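Local structure of beta-mannosidase (Trichoderma harzianum, 4CVU) at residues D232-R237 with R474-A479; W252-S257 with V303-H308; I603-Q608 with D723-V728. The protein is a fungal family 2 beta-mannosidase that probably hydrolyses terminal, non-reducing beta-D-mannose residues. All coordinates share one frame; numbering follows the deposited sequence.

Contact 1 of 3, residues D232-R237 with R474-A479; sequences DIDIFR and RLNHHA. With CD (cadmium ion), chain S.
The amide of Asn476 points its ND2 at strand 232-237, and the flat groups around it are turned steeply against it. Its plane stands 72° from the carboxylate plane of Asp234 and 61° from that of Asp232. The ring of His477 has CG of His478 over one face. At its edge, in plane, lie the cadmium ion, water 1 and the backbone O of Arg474. The His478 ring in turn has CE1 of His477 over one face and water 3 at its edge.

Two bonds grip the amide nitrogen. Asn476 ND2 donates to the backbone O of Ile233 at 2.9 Å, tilted above the carbonyl plane. It also donates to Asp234 OD1 at 3.1 Å. That oxygen lies in the amide plane but is met from above its own carboxylate plane. Ser529 holds the other end of the amide through OD1, and His530 N and Ser531 OG bind the Asp234 carboxylate, so this buried polar cluster is well provided with partners.

His477 does different work. Its CB packs on CB of Ile233 at 3.7 Å. With CG set between the backbone N and the carbonyl carbon (chi1 73°), the ring turns off the strand toward the metal. His477 NE2 binds cadmium at 2.8 Å, while ND1 is hydrogen-bonded to Arg345 O. Asp430 and waters 3 and 4 are further ligands of the ion. Water 1 accepts from Ile233 N at 3.2 Å and, weakly, from His477 N.

This looks like a domain interface: the outermost strand of what is probably the immunoglobulin-like domain meets the type I turn from Leu475 to His478 of what is probably the (beta/alpha)8 barrel, as in family 2 glycosidases.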
# COMPACT_ATOMS: atom_id res chain seq x y z
N ASP A 232 32.77 -20.42 27.97
CA ASP A 232 32.59 -21.73 27.34
C ASP A 232 32.35 -22.73 28.45
O ASP A 232 33.26 -22.97 29.28
CB ASP A 232 33.82 -22.08 26.50
CG ASP A 232 33.66 -23.42 25.74
OD1 ASP A 232 32.83 -24.29 26.13
OD2 ASP A 232 34.44 -23.62 24.75
N ILE A 233 31.15 -23.30 28.49
CA ILE A 233 30.82 -24.44 29.37
C ILE A 233 30.67 -25.65 28.47
O ILE A 233 29.89 -25.60 27.46
CB ILE A 233 29.52 -24.25 30.15
CG1 ILE A 233 29.49 -22.92 30.94
CG2 ILE A 233 29.29 -25.42 31.09
CD1 ILE A 233 30.57 -22.79 31.99
N ASP A 234 31.42 -26.69 28.78
CA ASP A 234 31.41 -27.93 27.99
C ASP A 234 31.09 -29.06 28.95
O ASP A 234 31.91 -29.40 29.82
CB ASP A 234 32.76 -28.15 27.30
CG ASP A 234 32.70 -29.17 26.17
OD1 ASP A 234 31.59 -29.54 25.67
OD2 ASP A 234 33.77 -29.62 25.77
N ILE A 235 29.87 -29.57 28.86
CA ILE A 235 29.44 -30.70 29.65
C ILE A 235 29.42 -31.91 28.73
O ILE A 235 28.68 -31.94 27.73
CB ILE A 235 28.08 -30.48 30.28
CG1 ILE A 235 28.14 -29.26 31.20
CG2 ILE A 235 27.70 -31.71 31.06
CD1 ILE A 235 26.81 -28.88 31.79
N PHE A 236 30.25 -32.89 29.05
CA PHE A 236 30.41 -34.09 28.22
C PHE A 236 30.62 -35.31 29.12
O PHE A 236 30.80 -35.18 30.33
CB PHE A 236 31.58 -33.93 27.24
CG PHE A 236 32.87 -33.54 27.89
CD1 PHE A 236 33.11 -32.22 28.28
CD2 PHE A 236 33.86 -34.49 28.11
CE1 PHE A 236 34.29 -31.86 28.87
CE2 PHE A 236 35.05 -34.14 28.71
CZ PHE A 236 35.26 -32.82 29.10
N ARG A 237 30.55 -36.50 28.52
CA ARG A 237 30.84 -37.73 29.24
C ARG A 237 32.35 -37.90 29.27
O ARG A 237 33.06 -37.56 28.31
CB ARG A 237 30.19 -38.94 28.54
CG ARG A 237 28.66 -38.96 28.56
CD ARG A 237 28.11 -39.46 29.88
NE ARG A 237 26.65 -39.52 29.91
CZ ARG A 237 25.93 -40.08 30.89
NH1 ARG A 237 26.54 -40.65 31.93
NH2 ARG A 237 24.60 -40.08 30.84
N ARG A 474 30.98 -19.20 22.80
CA ARG A 474 29.74 -18.54 23.24
C ARG A 474 28.56 -19.51 23.33
O ARG A 474 27.81 -19.48 24.30
CB ARG A 474 29.39 -17.35 22.32
CG ARG A 474 28.10 -16.60 22.67
CD ARG A 474 27.87 -15.35 21.80
NE ARG A 474 27.67 -15.69 20.40
CZ ARG A 474 26.49 -16.04 19.86
NH1 ARG A 474 25.38 -16.05 20.59
NH2 ARG A 474 26.43 -16.36 18.58
N LEU A 475 28.42 -20.36 22.32
CA LEU A 475 27.21 -21.17 22.12
C LEU A 475 27.26 -22.56 22.73
O LEU A 475 26.21 -23.19 22.89
CB LEU A 475 26.91 -21.29 20.62
CG LEU A 475 26.44 -19.98 19.99
CD1 LEU A 475 26.34 -20.12 18.47
CD2 LEU A 475 25.09 -19.57 20.54
N ASN A 476 28.47 -23.01 23.13
CA ASN A 476 28.71 -24.41 23.49
C ASN A 476 27.86 -24.95 24.64
O ASN A 476 27.58 -26.13 24.69
CB ASN A 476 30.18 -24.64 23.84
CG ASN A 476 30.54 -26.09 23.80
OD1 ASN A 476 30.54 -26.71 22.75
ND2 ASN A 476 30.81 -26.65 24.96
N HIS A 477 27.45 -24.07 25.55
CA HIS A 477 26.71 -24.50 26.73
C HIS A 477 25.22 -24.74 26.52
O HIS A 477 24.54 -25.17 27.45
CB HIS A 477 26.83 -23.41 27.80
CG HIS A 477 26.04 -22.19 27.50
ND1 HIS A 477 24.77 -21.99 28.01
CD2 HIS A 477 26.31 -21.11 26.74
CE1 HIS A 477 24.31 -20.83 27.59
NE2 HIS A 477 25.22 -20.28 26.81
N HIS A 478 24.70 -24.38 25.34
CA HIS A 478 23.28 -24.56 25.04
C HIS A 478 22.95 -26.00 24.78
O HIS A 478 23.51 -26.61 23.86
CB HIS A 478 22.90 -23.72 23.82
CG HIS A 478 22.83 -22.26 24.12
ND1 HIS A 478 21.84 -21.73 24.92
CD2 HIS A 478 23.61 -21.23 23.76
CE1 HIS A 478 22.00 -20.43 25.00
NE2 HIS A 478 23.09 -20.10 24.34
N ALA A 479 22.01 -26.56 25.56
CA ALA A 479 21.60 -27.96 25.34
C ALA A 479 20.97 -28.22 23.97
O ALA A 479 21.08 -29.33 23.43
CB ALA A 479 20.66 -28.42 26.43
CD CD S . 25.06 -17.63 26.00
O HOH W 1 29.31 -21.89 26.35
O HOH W 2 27.89 -28.40 27.09
O HOH W 3 25.11 -17.84 23.56
O HOH W 4 24.79 -15.79 27.93

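Contact 2 of 3, residues W252-S257 with V303-H308; sequences WVVNAS and VTIDAH. With CD (cadmium ion), chain B; NAG (2-acetamido-2-deoxy-beta-D-glucopyranose), chain E.
Trp252 and Ile305 form one antiparallel hydrogen-bonded pair, and Val254 and Val303 form the next. Ile305 N donates to Trp252 O at 2.8 Å, and Trp252 N returns a bond to Ile305 O. Val254 N donates to Val303 O at 2.9 Å, and Val303 N answers to Val254 O. Between these pairs Val253 and Thr304 form a non-hydrogen-bonded pair, with Val253 CG2 beside Thr304 OG1. The CA-H groups of Thr304 and Val253 also approach Trp252 O and Val303 O.

On the face with Trp252, Val254, Val303 and Ile305 the touching is apolar. CB of Val254 meets CG1 of Val303 at 3.9 Å. The CG2 branch of Val254 meets the far end of Ile305, whose CG1 lies anti to the carbonyl carbon (chi1 -56°) and whose chain then runs extended to CD1.

Further out, the Trp252 indole is held at its edge. NE1 donates to water 5 at 3.0 Å in the ring plane, and water 5 donates to Ala307 O at 2.6 Å. Phe348 meets the same ring edge-to-face. Beyond the strand, Asp306 OD1 accepts from His308 N at 3.1 Å, making an Asx turn. Both carboxylate oxygens of Asp306 bind a cadmium ion, OD2 at 2.3 Å, with water 6 as a further ligand.

Asn255 carries N-linked NAG on ND2, in the sequon Asn255-Ala256-Ser257. Arg473 is hydrogen-bonded to both the sugar and Ser257 OG.

Between these two segments the direct hydrogen bonds are thus all backbone to backbone, backed by apolar side chains; farther along, Ser257 OG adds a side-chain bond to Thr300 OG1. The sugar is carried by a strand residue, Asn255, while the cadmium ion sits on Asp306 just past the end of strand 298-305.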
# COMPACT_ATOMS: atom_id res chain seq x y z
N TRP A 252 29.98 -37.40 34.33
CA TRP A 252 29.93 -36.12 33.59
C TRP A 252 31.15 -35.29 33.95
O TRP A 252 31.56 -35.27 35.10
CB TRP A 252 28.65 -35.35 33.94
CG TRP A 252 27.42 -35.95 33.36
CD1 TRP A 252 26.47 -36.67 34.02
CD2 TRP A 252 27.00 -35.87 32.00
NE1 TRP A 252 25.47 -37.05 33.14
CE2 TRP A 252 25.79 -36.58 31.90
CE3 TRP A 252 27.54 -35.28 30.85
CZ2 TRP A 252 25.10 -36.70 30.69
CZ3 TRP A 252 26.86 -35.41 29.66
CH2 TRP A 252 25.65 -36.12 29.58
N VAL A 253 31.76 -34.65 32.96
CA VAL A 253 32.78 -33.65 33.23
C VAL A 253 32.18 -32.30 32.85
O VAL A 253 31.64 -32.16 31.74
CB VAL A 253 34.07 -33.87 32.42
CG1 VAL A 253 35.11 -32.80 32.78
CG2 VAL A 253 34.63 -35.26 32.67
N VAL A 254 32.21 -31.36 33.78
CA VAL A 254 31.83 -29.98 33.55
C VAL A 254 33.09 -29.14 33.45
O VAL A 254 33.81 -29.00 34.42
CB VAL A 254 30.97 -29.46 34.70
CG1 VAL A 254 30.58 -27.99 34.48
CG2 VAL A 254 29.72 -30.33 34.87
N ASN A 255 33.37 -28.60 32.27
CA ASN A 255 34.52 -27.76 32.03
C ASN A 255 34.09 -26.31 31.83
O ASN A 255 33.18 -26.05 31.05
CB ASN A 255 35.26 -28.26 30.80
CG ASN A 255 36.64 -27.65 30.63
OD1 ASN A 255 37.23 -27.12 31.58
ND2 ASN A 255 37.16 -27.73 29.41
N ALA A 256 34.73 -25.38 32.52
CA ALA A 256 34.33 -23.99 32.48
C ALA A 256 35.53 -23.14 32.15
O ALA A 256 36.48 -23.12 32.90
CB ALA A 256 33.75 -23.56 33.80
N SER A 257 35.48 -22.43 31.03
CA SER A 257 36.57 -21.57 30.58
C SER A 257 36.01 -20.15 30.38
O SER A 257 35.06 -19.93 29.59
CB SER A 257 37.17 -22.14 29.29
OG SER A 257 38.32 -21.41 28.91
N VAL A 303 35.38 -30.01 36.70
CA VAL A 303 34.94 -30.86 37.81
C VAL A 303 34.20 -32.07 37.27
O VAL A 303 33.54 -31.98 36.24
CB VAL A 303 34.06 -30.09 38.81
CG1 VAL A 303 32.75 -29.65 38.19
CG2 VAL A 303 33.78 -30.93 40.04
N THR A 304 34.31 -33.19 37.96
CA THR A 304 33.67 -34.43 37.50
C THR A 304 32.53 -34.78 38.44
O THR A 304 32.67 -34.63 39.63
CB THR A 304 34.72 -35.55 37.38
OG1 THR A 304 35.73 -35.09 36.50
CG2 THR A 304 34.14 -36.86 36.83
N ILE A 305 31.40 -35.22 37.89
CA ILE A 305 30.17 -35.52 38.65
C ILE A 305 29.64 -36.94 38.36
O ILE A 305 29.68 -37.39 37.21
CB ILE A 305 29.07 -34.50 38.35
CG1 ILE A 305 29.56 -33.07 38.64
CG2 ILE A 305 27.82 -34.80 39.17
CD1 ILE A 305 28.58 -31.96 38.26
N ASP A 306 29.15 -37.61 39.39
CA ASP A 306 28.73 -38.99 39.24
C ASP A 306 27.61 -39.07 38.22
O ASP A 306 26.68 -38.26 38.24
CB ASP A 306 28.23 -39.53 40.59
CG ASP A 306 27.96 -41.01 40.56
OD1 ASP A 306 27.78 -41.58 39.44
OD2 ASP A 306 27.93 -41.60 41.68
N ALA A 307 27.72 -40.05 37.33
CA ALA A 307 26.73 -40.29 36.28
C ALA A 307 25.30 -40.36 36.81
O ALA A 307 24.36 -40.05 36.10
CB ALA A 307 27.06 -41.57 35.53
N HIS A 308 25.14 -40.75 38.06
CA HIS A 308 23.82 -40.91 38.65
C HIS A 308 23.18 -39.60 39.13
O HIS A 308 22.00 -39.61 39.45
CB HIS A 308 23.88 -41.92 39.81
CD CD B . 26.97 -43.50 40.72
C1 NAG E . 38.44 -27.18 29.01
C2 NAG E . 39.49 -28.24 28.68
C3 NAG E . 40.78 -27.56 28.26
C4 NAG E . 40.51 -26.62 27.07
C5 NAG E . 39.36 -25.67 27.42
C6 NAG E . 38.86 -24.79 26.27
C7 NAG E . 39.29 -30.36 29.89
C8 NAG E . 39.54 -31.10 31.17
N2 NAG E . 39.68 -29.09 29.85
O3 NAG E . 41.70 -28.56 27.90
O4 NAG E . 41.66 -25.85 26.78
O5 NAG E . 38.24 -26.39 27.86
O6 NAG E . 37.95 -23.86 26.83
O7 NAG E . 38.74 -30.93 28.95
O HOH W 5 23.11 -38.43 34.46
O HOH W 6 25.38 -44.61 39.28

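Contact 3 of 3, residues I603-Q608 with D723-V728; sequences IQTWQQ and DGRWKV
With nearest CA atoms, those of Thr605 and Asp723, 7.6 Å apart, helix 603-609 and the irregular loop 723-728 meet through side chains and water. The loop is shaped by an Asx turn, in which Asp723 OD1 accepts from Arg725 N at 2.9 Å. Gly724, at the middle of the turn, has a positive phi (109°), where a side chain would be jammed against the carbonyl O of Asp723. The loop follows strand 702-705, probably the last strand of the (beta/alpha)8 barrel, and leads to helix 729-736.

The Gln604 amide stacks on the Arg725 guanidinium, with planes only 20° apart. Gln604 OE1 sits over the centre of the guanidinium, 4.0 Å from Arg725 CZ. The bend at chi2 of Gln604 (77°) folds the amide back over this face. Arg725 NH1 is hydrogen-bonded to His891 O, which ties the loop to the C-terminal Ig-fold domain.

Thr605 OG1 is buried and richly bonded. It accepts from water 7 at 2.8 Å and from water 8 at 3.1 Å, and it is hydrogen-bonded to Glu721. Water 7 also donates to Asp723 OD2 and accepts from Arg725 NE at the guanidinium edge, at 3.0 Å. Water 8 donates to Gln608 OE1 at 2.7 Å.

The direct bond across runs from Gln608 NE2 to Asp723 OD2, 2.9 Å long, and reaches that oxygen from above the carboxylate plane.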
# COMPACT_ATOMS: atom_id res chain seq x y z
N ILE A 603 -2.89 -13.66 0.09
CA ILE A 603 -3.17 -12.29 -0.32
C ILE A 603 -3.07 -11.33 0.88
O ILE A 603 -2.72 -10.15 0.70
CB ILE A 603 -4.52 -12.13 -1.06
CG1 ILE A 603 -4.72 -10.68 -1.53
CG2 ILE A 603 -5.71 -12.58 -0.20
CD1 ILE A 603 -5.90 -10.47 -2.45
N GLN A 604 -3.34 -11.80 2.11
CA GLN A 604 -3.29 -10.86 3.27
C GLN A 604 -1.82 -10.51 3.50
O GLN A 604 -1.48 -9.40 3.89
CB GLN A 604 -3.88 -11.46 4.56
CG GLN A 604 -5.39 -11.78 4.51
CD GLN A 604 -5.75 -13.05 3.76
OE1 GLN A 604 -4.91 -13.83 3.39
NE2 GLN A 604 -7.03 -13.27 3.56
N THR A 605 -0.92 -11.49 3.25
CA THR A 605 0.51 -11.24 3.37
C THR A 605 0.94 -10.24 2.25
O THR A 605 1.46 -9.13 2.56
CB THR A 605 1.35 -12.53 3.43
OG1 THR A 605 1.22 -13.19 4.73
CG2 THR A 605 2.76 -12.22 3.19
N TRP A 606 0.63 -10.56 0.97
CA TRP A 606 0.91 -9.62 -0.14
C TRP A 606 0.45 -8.22 0.23
O TRP A 606 1.15 -7.22 -0.03
CB TRP A 606 0.16 -9.98 -1.36
CG TRP A 606 0.89 -11.07 -2.13
CD1 TRP A 606 0.47 -12.31 -2.36
CD2 TRP A 606 2.19 -10.96 -2.69
NE1 TRP A 606 1.43 -13.03 -3.11
CE2 TRP A 606 2.50 -12.19 -3.32
CE3 TRP A 606 3.13 -9.93 -2.76
CZ2 TRP A 606 3.69 -12.40 -3.98
CZ3 TRP A 606 4.30 -10.13 -3.43
CH2 TRP A 606 4.58 -11.37 -4.04
N GLN A 607 -0.75 -8.15 0.75
CA GLN A 607 -1.38 -6.86 1.03
C GLN A 607 -0.57 -5.97 1.99
O GLN A 607 -0.79 -4.75 2.09
CB GLN A 607 -2.80 -7.07 1.55
CG GLN A 607 -3.80 -7.34 0.45
CD GLN A 607 -5.17 -7.69 0.99
OE1 GLN A 607 -5.33 -8.43 1.98
NE2 GLN A 607 -6.15 -7.16 0.37
N GLN A 608 0.34 -6.59 2.72
CA GLN A 608 1.19 -5.87 3.66
C GLN A 608 2.23 -5.01 2.93
O GLN A 608 2.65 -4.02 3.46
CB GLN A 608 1.91 -6.85 4.59
CG GLN A 608 0.99 -7.66 5.48
CD GLN A 608 1.70 -8.77 6.23
OE1 GLN A 608 2.92 -8.93 6.17
NE2 GLN A 608 0.92 -9.55 6.96
N ASP A 723 4.93 -12.79 8.61
CA ASP A 723 4.31 -12.32 9.88
C ASP A 723 3.98 -13.53 10.74
O ASP A 723 3.48 -13.41 11.84
CB ASP A 723 3.11 -11.44 9.60
CG ASP A 723 1.85 -12.20 9.15
OD1 ASP A 723 1.85 -13.40 8.74
OD2 ASP A 723 0.83 -11.48 9.15
N GLY A 724 4.24 -14.70 10.19
CA GLY A 724 3.97 -15.94 10.88
C GLY A 724 2.82 -16.77 10.35
O GLY A 724 2.66 -17.90 10.80
N ARG A 725 2.02 -16.24 9.40
CA ARG A 725 0.79 -16.87 8.95
C ARG A 725 1.19 -18.20 8.32
O ARG A 725 2.11 -18.21 7.57
CB ARG A 725 0.12 -16.05 7.82
CG ARG A 725 -1.15 -16.72 7.25
CD ARG A 725 -1.84 -15.93 6.16
NE ARG A 725 -2.55 -14.79 6.74
CZ ARG A 725 -3.84 -14.76 7.11
NH1 ARG A 725 -4.64 -15.81 6.95
NH2 ARG A 725 -4.35 -13.64 7.66
N TRP A 726 0.44 -19.23 8.61
CA TRP A 726 0.59 -20.55 8.02
C TRP A 726 0.05 -20.63 6.59
O TRP A 726 -1.09 -20.31 6.33
CB TRP A 726 -0.14 -21.55 8.90
CG TRP A 726 0.55 -21.84 10.17
CD1 TRP A 726 1.27 -21.00 10.91
CD2 TRP A 726 0.62 -23.11 10.84
NE1 TRP A 726 1.77 -21.62 12.03
CE2 TRP A 726 1.38 -22.92 12.01
CE3 TRP A 726 0.06 -24.36 10.59
CZ2 TRP A 726 1.65 -23.95 12.89
CZ3 TRP A 726 0.31 -25.37 11.48
CH2 TRP A 726 1.13 -25.17 12.62
N LYS A 727 0.88 -21.14 5.69
CA LYS A 727 0.44 -21.63 4.41
C LYS A 727 -0.30 -22.93 4.65
O LYS A 727 -0.50 -23.33 5.80
CB LYS A 727 1.63 -21.88 3.46
CG LYS A 727 2.44 -20.63 3.12
CD LYS A 727 3.31 -20.85 1.88
CE LYS A 727 4.19 -19.63 1.62
NZ LYS A 727 5.21 -19.75 0.54
N VAL A 728 -0.70 -23.59 3.55
CA VAL A 728 -1.25 -24.92 3.60
C VAL A 728 -0.18 -25.91 4.07
O VAL A 728 -0.51 -26.82 4.81
CB VAL A 728 -1.83 -25.37 2.24
CG1 VAL A 728 -2.37 -26.79 2.30
CG2 VAL A 728 -2.97 -24.45 1.83
O HOH W 7 -0.55 -12.54 6.75
O HOH W 8 3.37 -11.60 6.30

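Overall arrangement
Contacts 1 and 2 are neighbours, with centres about 11 Å apart. Strands 227-237 and 252-261 are adjacent in one antiparallel sheet, and Asp232 N probably bonds to Ser257 O at 2.8 Å. Contact 2 lies within this sheet; contact 1 ties its edge strand to the turn Leu475-His478. Along the chain, both segments of contact 2 fall between those of contact 1. Contact 3 comes later, on the opposite side of the chain's centre. Its centre is about 38 Å from that of contact 1 and about 48 Å from that of contact 2. Contact 1 thus seems to link the probable immunoglobulin-like domain to the probable barrel, and contact 3 lies in another part of the chain.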